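Local structure of kinesin-like protein KAR3 (Saccharomyces cerevisiae, 1F9V) at residues 45-48 with 49-52; 68-71 with 72-75; 98-101 with 102-106; 327-330 with 331-335. The protein probably moves along microtubules as a kinesin motor, its P-loop domain binding ADP with magnesium and hydrolysing ATP to drive the motion. The protein carries 2 engineered substitutions. All blocks are in the same frame, centred on the assembly; numbering follows the deposited sequence.

Contact 1: residues 45-48 with 49-52; sequences IQNT and AQVH
N47 and Q50, the first and last residues of a type I beta turn, hold their side chains at about a right angle to each other. The amide of N47 spreads over the beginning of 49-52 with both of its ends against carbon: OD1 lies 3.6 Å from CB of A49, and ND2 lies 3.5 Å from CB of Q50. A chi1 of -176° in N47 puts CG opposite the backbone N and beside the carbonyl carbon, which brings the amide alongside A49 and Q50. The Q50 chain runs out extended past its own CG, and its amide plane is rotated 53° from that of N47. Because ND2 of N47 stays 4.1 Å from OE1 of Q50, the two amides pass each other without pairing or stacking. The turn is closed by the main chain, Q50 N donating to N47 O at 3.2 Å with an angle of 162° at the hydrogen. A water also lies 2.8 Å from N47 O and 2.6 Å from Q50 O. Further acceptors compete for its two protons, so this bridge is probably shared with other atoms. Past the corner, CG2 of V51 rests 3.9 Å from T48 O. The touching residues are all exposed, and the centre of the contact lies about 30 Å from that of the chain. The turn joins strands 38-44 and 51-56 of a three-stranded antiparallel sheet: T48 and V51 lean on T43, V51 also reaches E41, and H52 pairs through its backbone with V42 on the neighbouring strand.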
loop_
_atom_site.group_PDB
_atom_site.type_symbol
_atom_site.label_atom_id
_atom_site.label_comp_id
_atom_site.label_asym_id
_atom_site.label_seq_id
_atom_site.Cartn_x
_atom_site.Cartn_y
_atom_site.Cartn_z
ATOM N N ILE A 45 22.242 -15.293 -12.432
ATOM C CA ILE A 45 23.123 -16.028 -13.336
ATOM C C ILE A 45 24.460 -16.457 -12.725
ATOM O O ILE A 45 25.008 -17.492 -13.104
ATOM C CB ILE A 45 23.383 -15.212 -14.637
ATOM C CG1 ILE A 45 23.830 -16.148 -15.759
ATOM C CG2 ILE A 45 24.431 -14.144 -14.394
ATOM C CD1 ILE A 45 24.022 -15.456 -17.091
ATOM N N GLN A 46 24.977 -15.680 -11.778
ATOM C CA GLN A 46 26.250 -16.000 -11.137
ATOM C C GLN A 46 26.220 -17.340 -10.404
ATOM O O GLN A 46 27.261 -17.932 -10.142
ATOM C CB GLN A 46 26.639 -14.896 -10.154
ATOM C CG GLN A 46 25.857 -14.931 -8.850
ATOM C CD GLN A 46 26.260 -13.825 -7.895
ATOM O OE1 GLN A 46 26.397 -14.047 -6.688
ATOM N NE2 GLN A 46 26.454 -12.621 -8.429
ATOM N N ASN A 47 25.023 -17.801 -10.058
ATOM C CA ASN A 47 24.852 -19.069 -9.362
ATOM C C ASN A 47 23.437 -19.583 -9.590
ATOM O O ASN A 47 22.569 -19.469 -8.720
ATOM C CB ASN A 47 25.102 -18.899 -7.865
ATOM C CG ASN A 47 25.023 -20.213 -7.118
ATOM O OD1 ASN A 47 25.267 -21.283 -7.690
ATOM N ND2 ASN A 47 24.680 -20.144 -5.833
ATOM N N THR A 48 23.215 -20.162 -10.763
ATOM C CA THR A 48 21.900 -20.663 -11.124
ATOM C C THR A 48 21.442 -21.885 -10.336
ATOM O O THR A 48 20.311 -22.342 -10.504
ATOM C CB THR A 48 21.831 -20.956 -12.636
ATOM O OG1 THR A 48 22.914 -21.815 -13.013
ATOM C CG2 THR A 48 21.936 -19.655 -13.423
ATOM N N ALA A 49 22.313 -22.408 -9.475
ATOM C CA ALA A 49 21.958 -23.564 -8.651
ATOM C C ALA A 49 21.095 -23.123 -7.464
ATOM O O ALA A 49 20.381 -23.931 -6.875
ATOM C CB ALA A 49 23.218 -24.266 -8.149
ATOM N N GLN A 50 21.170 -21.841 -7.113
ATOM C CA GLN A 50 20.382 -21.314 -6.007
ATOM C C GLN A 50 19.150 -20.588 -6.538
ATOM O O GLN A 50 19.236 -19.469 -7.052
ATOM C CB GLN A 50 21.212 -20.357 -5.146
ATOM C CG GLN A 50 20.376 -19.643 -4.078
ATOM C CD GLN A 50 21.206 -18.863 -3.066
ATOM O OE1 GLN A 50 22.051 -18.039 -3.433
ATOM N NE2 GLN A 50 20.959 -19.115 -1.781
ATOM N N VAL A 51 18.001 -21.240 -6.414
ATOM C CA VAL A 51 16.750 -20.670 -6.881
ATOM C C VAL A 51 15.926 -20.215 -5.682
ATOM O O VAL A 51 15.646 -21.003 -4.785
ATOM C CB VAL A 51 15.944 -21.702 -7.698
ATOM C CG1 VAL A 51 14.693 -21.054 -8.270
ATOM C CG2 VAL A 51 16.806 -22.254 -8.830
ATOM N N HIS A 52 15.564 -18.936 -5.663
ATOM C CA HIS A 52 14.763 -18.379 -4.577
ATOM C C HIS A 52 13.290 -18.470 -4.950
ATOM O O HIS A 52 12.851 -17.843 -5.915
ATOM C CB HIS A 52 15.132 -16.914 -4.336
ATOM C CG HIS A 52 16.574 -16.699 -4.008
ATOM N ND1 HIS A 52 17.540 -16.521 -4.973
ATOM C CD2 HIS A 52 17.214 -16.624 -2.817
ATOM C CE1 HIS A 52 18.713 -16.346 -4.393
ATOM N NE2 HIS A 52 18.543 -16.405 -3.086
HETATM O O HOH W 1 20.712 -17.519 -7.923
#

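Contact 2: residues 68-71 with 72-75; sequences DVFK and EVGQ. With ADP (adenosine-5'-diphosphate), chain D.
F70 and G74 meet one turn apart on helix 66-77 in a CH-pi contact, with CA of G74 over the ring face, 3.9 Å from its centroid and 26° off the normal. A chi1 of -161° swings the F70 ring forward along the helix, where its CD1 also meets CB of V73 at 3.8 Å, the two side chains crossing at about a right angle. V73 is further packed by V69, which lies beside it and points the same way, CG1 of V69 to CG2 of V73 at 3.9 Å. A serine in place of F70 would probably leave the CA of G74 bare of its aromatic cover and open a gap between V73 and the S112 and T113 side chains of helix 109-124 that the ring now touches. The backbone hydrogen bonds are irregular: V69 O accepts from both E72 N and V73 N, and F70 O accepts from G74 N. Q75 N makes a weak bond to E72 O, whereas its side chain donates NE2 to K71 O at 3.3 Å and 165°, within the carbonyl plane and close to its own amide plane. Charge enters where NZ of K71 forms a salt bridge to OD1 of D68 at 2.8 Å. A water joins D68 O to OE1 of E72. At the far end, E72 O accepts from O2' of a bound ADP at 3.0 Å, and CB of Q75 lies 3.4 Å from O4' of that ADP. The helix thus meets this nucleotide at its ribose through a carbonyl and a neutral side chain, while the K71-D68 salt bridge lies away from the ADP.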
loop_
_atom_site.group_PDB
_atom_site.type_symbol
_atom_site.label_atom_id
_atom_site.label_comp_id
_atom_site.label_asym_id
_atom_site.label_seq_id
_atom_site.Cartn_x
_atom_site.Cartn_y
_atom_site.Cartn_z
ATOM N N ASP A 68 -6.279 -4.615 -14.860
ATOM C CA ASP A 68 -6.220 -6.018 -14.448
ATOM C C ASP A 68 -5.980 -6.121 -12.936
ATOM O O ASP A 68 -6.568 -6.958 -12.258
ATOM C CB ASP A 68 -5.082 -6.749 -15.174
ATOM C CG ASP A 68 -5.285 -6.804 -16.674
ATOM O OD1 ASP A 68 -6.457 -6.833 -17.112
ATOM O OD2 ASP A 68 -4.274 -6.815 -17.411
ATOM N N VAL A 69 -5.107 -5.265 -12.419
ATOM C CA VAL A 69 -4.793 -5.273 -10.994
ATOM C C VAL A 69 -6.031 -4.928 -10.174
ATOM O O VAL A 69 -6.337 -5.587 -9.183
ATOM C CB VAL A 69 -3.668 -4.260 -10.666
ATOM C CG1 VAL A 69 -3.579 -4.038 -9.144
ATOM C CG2 VAL A 69 -2.335 -4.769 -11.223
ATOM N N PHE A 70 -6.765 -3.909 -10.599
ATOM C CA PHE A 70 -7.936 -3.525 -9.834
ATOM C C PHE A 70 -9.046 -4.563 -9.825
ATOM O O PHE A 70 -9.945 -4.503 -8.987
ATOM C CB PHE A 70 -8.482 -2.176 -10.301
ATOM C CG PHE A 70 -9.374 -1.522 -9.289
ATOM C CD1 PHE A 70 -8.835 -0.954 -8.138
ATOM C CD2 PHE A 70 -10.755 -1.531 -9.450
ATOM C CE1 PHE A 70 -9.662 -0.409 -7.157
ATOM C CE2 PHE A 70 -11.590 -0.988 -8.477
ATOM C CZ PHE A 70 -11.038 -0.427 -7.325
ATOM N N LYS A 71 -8.993 -5.524 -10.744
ATOM C CA LYS A 71 -10.020 -6.555 -10.769
ATOM C C LYS A 71 -9.968 -7.305 -9.448
ATOM O O LYS A 71 -10.973 -7.822 -8.970
ATOM C CB LYS A 71 -9.790 -7.526 -11.932
ATOM C CG LYS A 71 -10.207 -6.970 -13.286
ATOM C CD LYS A 71 -10.305 -8.074 -14.328
ATOM C CE LYS A 71 -10.404 -7.492 -15.729
ATOM N NZ LYS A 71 -9.103 -7.568 -16.448
ATOM N N GLU A 72 -8.783 -7.361 -8.853
ATOM C CA GLU A 72 -8.621 -8.038 -7.577
ATOM C C GLU A 72 -8.856 -7.043 -6.436
ATOM O O GLU A 72 -9.599 -7.324 -5.498
ATOM C CB GLU A 72 -7.214 -8.632 -7.464
ATOM C CG GLU A 72 -6.812 -9.533 -8.627
ATOM C CD GLU A 72 -7.829 -10.632 -8.893
ATOM O OE1 GLU A 72 -8.170 -10.850 -10.076
ATOM O OE2 GLU A 72 -8.289 -11.273 -7.923
ATOM N N VAL A 73 -8.244 -5.870 -6.544
ATOM C CA VAL A 73 -8.346 -4.841 -5.514
ATOM C C VAL A 73 -9.745 -4.292 -5.248
ATOM O O VAL A 73 -10.056 -3.907 -4.124
ATOM C CB VAL A 73 -7.397 -3.671 -5.840
ATOM C CG1 VAL A 73 -7.368 -2.664 -4.682
ATOM C CG2 VAL A 73 -5.998 -4.213 -6.111
ATOM N N GLY A 74 -10.593 -4.258 -6.269
ATOM C CA GLY A 74 -11.936 -3.731 -6.079
ATOM C C GLY A 74 -12.736 -4.410 -4.980
ATOM O O GLY A 74 -13.465 -3.757 -4.226
ATOM N N GLN A 75 -12.599 -5.728 -4.887
ATOM C CA GLN A 75 -13.316 -6.520 -3.895
ATOM C C GLN A 75 -12.888 -6.163 -2.473
ATOM O O GLN A 75 -13.660 -6.304 -1.527
ATOM C CB GLN A 75 -13.084 -8.014 -4.163
ATOM C CG GLN A 75 -12.676 -8.312 -5.606
ATOM C CD GLN A 75 -12.928 -9.755 -6.017
ATOM O OE1 GLN A 75 -13.368 -10.579 -5.215
ATOM N NE2 GLN A 75 -12.646 -10.065 -7.281
HETATM P PB ADP D . -11.915 -15.012 0.036
HETATM O O1B ADP D . -11.798 -16.176 0.968
HETATM O O2B ADP D . -10.575 -14.085 0.084
HETATM O O3B ADP D . -12.200 -15.467 -1.358
HETATM P PA ADP D . -13.073 -12.733 1.406
HETATM O O1A ADP D . -14.353 -12.663 2.135
HETATM O O2A ADP D . -11.918 -12.783 2.323
HETATM O O3A ADP D . -13.049 -14.052 0.528
HETATM O "O5'" ADP D . -12.945 -11.562 0.309
HETATM C "C5'" ADP D . -12.975 -11.902 -1.081
HETATM C "C4'" ADP D . -12.156 -10.941 -1.942
HETATM O "O4'" ADP D . -11.964 -9.630 -1.352
HETATM C "C3'" ADP D . -10.783 -11.484 -2.276
HETATM O "O3'" ADP D . -10.770 -12.321 -3.444
HETATM C "C2'" ADP D . -9.920 -10.256 -2.420
HETATM O "O2'" ADP D . -9.870 -9.773 -3.774
HETATM C "C1'" ADP D . -10.550 -9.281 -1.428
HETATM N N9 ADP D . -9.825 -9.270 -0.089
HETATM C C8 ADP D . -10.290 -9.714 1.094
HETATM N N7 ADP D . -9.357 -9.510 2.043
HETATM C C5 ADP D . -8.309 -8.940 1.486
HETATM C C6 ADP D . -7.049 -8.476 1.921
HETATM N N6 ADP D . -6.687 -8.576 3.214
HETATM N N1 ADP D . -6.174 -7.915 1.020
HETATM C C2 ADP D . -6.484 -7.786 -0.289
HETATM N N3 ADP D . -7.686 -8.219 -0.716
HETATM C C4 ADP D . -8.607 -8.788 0.111
HETATM O O HOH W 2 -6.658 -9.640 -12.350
#

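Contact 3: residues 98-101 with 102-106; sequences KTFT and MLNPG. With MG (magnesium ion), chain B; ADP (adenosine-5'-diphosphate), chain C.
F100, on the helix that follows the P-loop (Walker A motif) of the kinesin motor domain, stacks against N104, the first residue beyond the end of that helix. The N104 amide lies on one ring face, its plane 24° from that of the ring and its CG 3.6 Å above the plane of F100. CB of N104 adds a CH-pi contact. The adenine occupies the opposite face, with C6 of ADP 3.4 Å from CD1 of F100. Were F100 replaced by a valine, the adenine would probably lose its flat partner and the N104 amide would be freer to turn. Hydrogen bonds of the backbone run from M102 N to K98 O, L103 N to T99 O and N104 N to F100 O. The phosphates are gripped from the helix start: O1B of ADP takes both N and NZ of K98, the latter at 2.9 Å, while T99 N serves O2B and F100 N serves O1A. NZ of K98 also donates to G92 O. OG1 of T99, turned toward the metal by a chi1 of -60° and hydrogen-bonded to OD2 of D244, coordinates the magnesium ion at 2.2 Å. O2B of ADP and four waters fill the other positions, one of these waters donating to O2A at 2.5 Å.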
loop_
_atom_site.group_PDB
_atom_site.type_symbol
_atom_site.label_atom_id
_atom_site.label_comp_id
_atom_site.label_asym_id
_atom_site.label_seq_id
_atom_site.Cartn_x
_atom_site.Cartn_y
_atom_site.Cartn_z
ATOM N N LYS A 98 5.626 1.842 -7.682
ATOM C CA LYS A 98 4.658 2.141 -6.614
ATOM C C LYS A 98 3.664 3.245 -6.988
ATOM O O LYS A 98 2.450 3.077 -6.858
ATOM C CB LYS A 98 5.390 2.552 -5.327
ATOM C CG LYS A 98 6.223 1.449 -4.704
ATOM C CD LYS A 98 7.021 1.926 -3.493
ATOM C CE LYS A 98 7.842 3.168 -3.783
ATOM N NZ LYS A 98 9.045 2.887 -4.619
ATOM N N THR A 99 4.182 4.376 -7.441
ATOM C CA THR A 99 3.328 5.500 -7.809
ATOM C C THR A 99 2.461 5.213 -9.024
ATOM O O THR A 99 1.299 5.610 -9.061
ATOM C CB THR A 99 4.161 6.745 -8.059
ATOM O OG1 THR A 99 4.876 7.051 -6.862
ATOM C CG2 THR A 99 3.278 7.932 -8.420
ATOM N N PHE A 100 3.021 4.533 -10.019
ATOM C CA PHE A 100 2.241 4.194 -11.208
ATOM C C PHE A 100 1.064 3.331 -10.773
ATOM O O PHE A 100 -0.067 3.512 -11.218
ATOM C CB PHE A 100 3.089 3.411 -12.220
ATOM C CG PHE A 100 2.366 3.109 -13.504
ATOM C CD1 PHE A 100 1.546 1.987 -13.614
ATOM C CD2 PHE A 100 2.491 3.953 -14.602
ATOM C CE1 PHE A 100 0.858 1.708 -14.802
ATOM C CE2 PHE A 100 1.806 3.684 -15.794
ATOM C CZ PHE A 100 0.989 2.558 -15.890
ATOM N N THR A 101 1.344 2.392 -9.880
ATOM C CA THR A 101 0.326 1.487 -9.379
ATOM C C THR A 101 -0.751 2.209 -8.586
ATOM O O THR A 101 -1.941 1.960 -8.772
ATOM C CB THR A 101 0.961 0.399 -8.492
ATOM O OG1 THR A 101 1.735 -0.481 -9.318
ATOM C CG2 THR A 101 -0.110 -0.409 -7.754
ATOM N N MET A 102 -0.329 3.115 -7.711
ATOM C CA MET A 102 -1.274 3.837 -6.865
ATOM C C MET A 102 -1.885 5.106 -7.442
ATOM O O MET A 102 -3.059 5.403 -7.191
ATOM C CB MET A 102 -0.607 4.210 -5.532
ATOM C CG MET A 102 0.010 3.050 -4.774
ATOM S SD MET A 102 -1.207 1.858 -4.235
ATOM C CE MET A 102 -2.116 2.838 -3.044
ATOM N N LEU A 103 -1.099 5.843 -8.219
ATOM C CA LEU A 103 -1.539 7.132 -8.739
ATOM C C LEU A 103 -1.670 7.346 -10.248
ATOM O O LEU A 103 -1.962 8.464 -10.672
ATOM C CB LEU A 103 -0.613 8.222 -8.178
ATOM C CG LEU A 103 -0.967 9.072 -6.946
ATOM C CD1 LEU A 103 -2.370 8.787 -6.460
ATOM C CD2 LEU A 103 0.047 8.798 -5.856
ATOM N N ASN A 104 -1.460 6.322 -11.069
ATOM C CA ASN A 104 -1.589 6.546 -12.505
ATOM C C ASN A 104 -2.947 7.192 -12.786
ATOM O O ASN A 104 -3.978 6.699 -12.338
ATOM C CB ASN A 104 -1.477 5.236 -13.291
ATOM C CG ASN A 104 -1.205 5.474 -14.765
ATOM O OD1 ASN A 104 -0.306 6.238 -15.117
ATOM N ND2 ASN A 104 -1.984 4.835 -15.633
ATOM N N PRO A 105 -2.963 8.313 -13.527
ATOM C CA PRO A 105 -4.238 8.975 -13.826
ATOM C C PRO A 105 -5.339 8.028 -14.303
ATOM O O PRO A 105 -5.135 7.223 -15.215
ATOM C CB PRO A 105 -3.875 10.022 -14.887
ATOM C CG PRO A 105 -2.436 9.810 -15.214
ATOM C CD PRO A 105 -1.818 9.037 -14.098
ATOM N N GLY A 106 -6.500 8.134 -13.662
ATOM C CA GLY A 106 -7.650 7.315 -14.003
ATOM C C GLY A 106 -7.509 5.826 -13.755
ATOM O O GLY A 106 -8.491 5.153 -13.444
HETATM MG MG MG B . 7.048 7.100 -6.665
HETATM P PB ADP C . 8.287 4.234 -8.044
HETATM O O1B ADP C . 8.296 2.890 -7.413
HETATM O O2B ADP C . 7.009 5.077 -7.558
HETATM O O3B ADP C . 9.555 4.965 -7.790
HETATM P PA ADP C . 7.130 4.837 -10.623
HETATM O O1A ADP C . 5.757 4.354 -10.480
HETATM O O2A ADP C . 7.164 6.281 -10.399
HETATM O O3A ADP C . 8.067 4.089 -9.597
HETATM O "O5'" ADP C . 7.672 4.566 -12.085
HETATM C "C5'" ADP C . 8.830 3.832 -12.490
HETATM C "C4'" ADP C . 8.812 3.924 -14.045
HETATM O "O4'" ADP C . 8.208 2.711 -14.511
HETATM C "C3'" ADP C . 7.911 5.052 -14.586
HETATM O "O3'" ADP C . 8.443 5.657 -15.776
HETATM C "C2'" ADP C . 6.571 4.391 -14.859
HETATM O "O2'" ADP C . 5.768 5.095 -15.822
HETATM C "C1'" ADP C . 6.983 2.975 -15.235
HETATM N N9 ADP C . 5.994 1.942 -14.794
HETATM C C8 ADP C . 5.899 1.473 -13.535
HETATM N N7 ADP C . 4.956 0.554 -13.479
HETATM C C5 ADP C . 4.436 0.414 -14.671
HETATM C C6 ADP C . 3.446 -0.382 -15.225
HETATM N N6 ADP C . 2.787 -1.256 -14.457
HETATM N N1 ADP C . 3.137 -0.272 -16.554
HETATM C C2 ADP C . 3.780 0.596 -17.361
HETATM N N3 ADP C . 4.750 1.372 -16.840
HETATM C C4 ADP C . 5.102 1.315 -15.528
HETATM O O HOH W 3 6.677 6.167 -4.688
HETATM O O HOH W 4 7.225 8.029 -8.632
HETATM O O HOH W 5 9.303 7.004 -6.309
HETATM O O HOH W 6 6.914 9.185 -5.953
#

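Contact 4: residues 327-330 with 331-335; sequences ETLN and SLRFA
E327 and S331 meet one turn apart on helix 325-338, S331 N donating to E327 O at 2.8 Å. The same i to i+4 pattern satisfies the carbonyls of T328, L329 and N330 in turn, from the backbone N of L332, R333 and F334. OG of S331 shares a water with the E327 carboxylate, 2.8 Å from OG and 2.9 Å from OE1, a water with more acceptors around it than it has protons to give. OE1 also takes a weak bond from ND2 of N330 at 3.2 Å, straight at 169°. The other oxygen of E327, OE2, accepts from the backbone N of R250, and OG1 of T328 is hydrogen-bonded to H324 O. R333 folds back over the turn before it, bent at chi3 (-128°): L329 O lies over one guanidinium face, 3.6 Å above its plane, and NH2 comes 3.5 Å from CB of L329. N330 sets OD1 near that plane at the edge, 3.0 Å from NH1. On the inner side CG2 of T328 touches CD1 of L332 at 3.9 Å, L332 packing on strands 38-44 and 51-56. The ring of F334 stacks on Y91. The carboxylate of E327 thus gathers a water, a weakly bound amide and the main-chain N-H of R250, which probably stabilises its negative charge.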
loop_
_atom_site.group_PDB
_atom_site.type_symbol
_atom_site.label_atom_id
_atom_site.label_comp_id
_atom_site.label_asym_id
_atom_site.label_seq_id
_atom_site.Cartn_x
_atom_site.Cartn_y
_atom_site.Cartn_z
ATOM N N GLU A 327 17.926 -5.724 -5.262
ATOM C CA GLU A 327 16.884 -5.010 -4.535
ATOM C C GLU A 327 15.574 -5.763 -4.676
ATOM O O GLU A 327 14.736 -5.748 -3.774
ATOM C CB GLU A 327 16.729 -3.589 -5.069
ATOM C CG GLU A 327 17.715 -2.590 -4.485
ATOM C CD GLU A 327 17.691 -2.529 -2.959
ATOM O OE1 GLU A 327 16.736 -3.037 -2.323
ATOM O OE2 GLU A 327 18.642 -1.961 -2.393
ATOM N N THR A 328 15.391 -6.420 -5.820
ATOM C CA THR A 328 14.183 -7.193 -6.053
ATOM C C THR A 328 14.131 -8.326 -5.034
ATOM O O THR A 328 13.083 -8.597 -4.447
ATOM C CB THR A 328 14.157 -7.782 -7.475
ATOM O OG1 THR A 328 13.860 -6.741 -8.408
ATOM C CG2 THR A 328 13.093 -8.867 -7.588
ATOM N N LEU A 329 15.263 -8.986 -4.813
ATOM C CA LEU A 329 15.308 -10.068 -3.843
ATOM C C LEU A 329 15.043 -9.514 -2.440
ATOM O O LEU A 329 14.412 -10.172 -1.612
ATOM C CB LEU A 329 16.662 -10.787 -3.917
ATOM C CG LEU A 329 16.732 -11.784 -5.089
ATOM C CD1 LEU A 329 18.155 -12.298 -5.238
ATOM C CD2 LEU A 329 15.762 -12.942 -4.869
ATOM N N ASN A 330 15.514 -8.300 -2.180
ATOM C CA ASN A 330 15.284 -7.670 -0.880
ATOM C C ASN A 330 13.778 -7.450 -0.699
ATOM O O ASN A 330 13.212 -7.783 0.343
ATOM C CB ASN A 330 16.011 -6.326 -0.798
ATOM C CG ASN A 330 17.502 -6.478 -0.515
ATOM O OD1 ASN A 330 17.959 -7.521 -0.039
ATOM N ND2 ASN A 330 18.261 -5.432 -0.805
ATOM N N SER A 331 13.135 -6.907 -1.731
ATOM C CA SER A 331 11.698 -6.639 -1.693
ATOM C C SER A 331 10.866 -7.908 -1.515
ATOM O O SER A 331 9.873 -7.912 -0.786
ATOM C CB SER A 331 11.256 -5.920 -2.974
ATOM O OG SER A 331 11.767 -4.601 -3.031
ATOM N N LEU A 332 11.265 -8.987 -2.182
ATOM C CA LEU A 332 10.533 -10.241 -2.078
ATOM C C LEU A 332 10.718 -10.846 -0.696
ATOM O O LEU A 332 9.826 -11.523 -0.180
ATOM C CB LEU A 332 10.993 -11.224 -3.165
ATOM C CG LEU A 332 10.555 -10.822 -4.582
ATOM C CD1 LEU A 332 11.244 -11.705 -5.620
ATOM C CD2 LEU A 332 9.042 -10.943 -4.700
ATOM N N ARG A 333 11.874 -10.602 -0.087
ATOM C CA ARG A 333 12.103 -11.116 1.254
ATOM C C ARG A 333 11.217 -10.320 2.230
ATOM O O ARG A 333 10.682 -10.881 3.190
ATOM C CB ARG A 333 13.581 -11.002 1.621
ATOM C CG ARG A 333 14.355 -12.296 1.365
ATOM C CD ARG A 333 15.838 -12.148 1.692
ATOM N NE ARG A 333 16.651 -12.583 0.565
ATOM C CZ ARG A 333 17.475 -11.794 -0.116
ATOM N NH1 ARG A 333 17.607 -10.519 0.213
ATOM N NH2 ARG A 333 18.144 -12.278 -1.148
ATOM N N PHE A 334 11.051 -9.023 1.977
ATOM C CA PHE A 334 10.179 -8.214 2.831
ATOM C C PHE A 334 8.745 -8.728 2.653
ATOM O O PHE A 334 8.021 -8.941 3.628
ATOM C CB PHE A 334 10.247 -6.735 2.441
ATOM C CG PHE A 334 9.300 -5.854 3.228
ATOM C CD1 PHE A 334 8.003 -5.628 2.780
ATOM C CD2 PHE A 334 9.706 -5.263 4.422
ATOM C CE1 PHE A 334 7.122 -4.823 3.511
ATOM C CE2 PHE A 334 8.830 -4.457 5.155
ATOM C CZ PHE A 334 7.543 -4.241 4.698
ATOM N N ALA A 335 8.340 -8.928 1.399
ATOM C CA ALA A 335 7.002 -9.428 1.092
ATOM C C ALA A 335 6.723 -10.739 1.814
ATOM O O ALA A 335 5.627 -10.943 2.334
ATOM C CB ALA A 335 6.853 -9.623 -0.410
HETATM O O HOH W 7 13.925 -3.299 -1.861
#

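Contact 1 is wholly a surface turn, whereas contacts 2 and 4 lie within single helices and contact 3 at a helix that ends inside it; all three are partly buried. Contacts 1 and 4 touch, CG of H52 lying 3.9 Å from CD2 of L329, because helix 325-338 packs on strands 38-44 and 51-56, which the turn of contact 1 connects. Contacts 2 and 3 come within about 5 Å of each other and both touch a bound nucleotide, but different ADP molecules. Helix 109-124 borders both. Charge follows place: a salt bridge in contact 2, lysine and magnesium at phosphate in contact 3, a carboxylate held by a water and N-H groups in contact 4, none in the exposed turn.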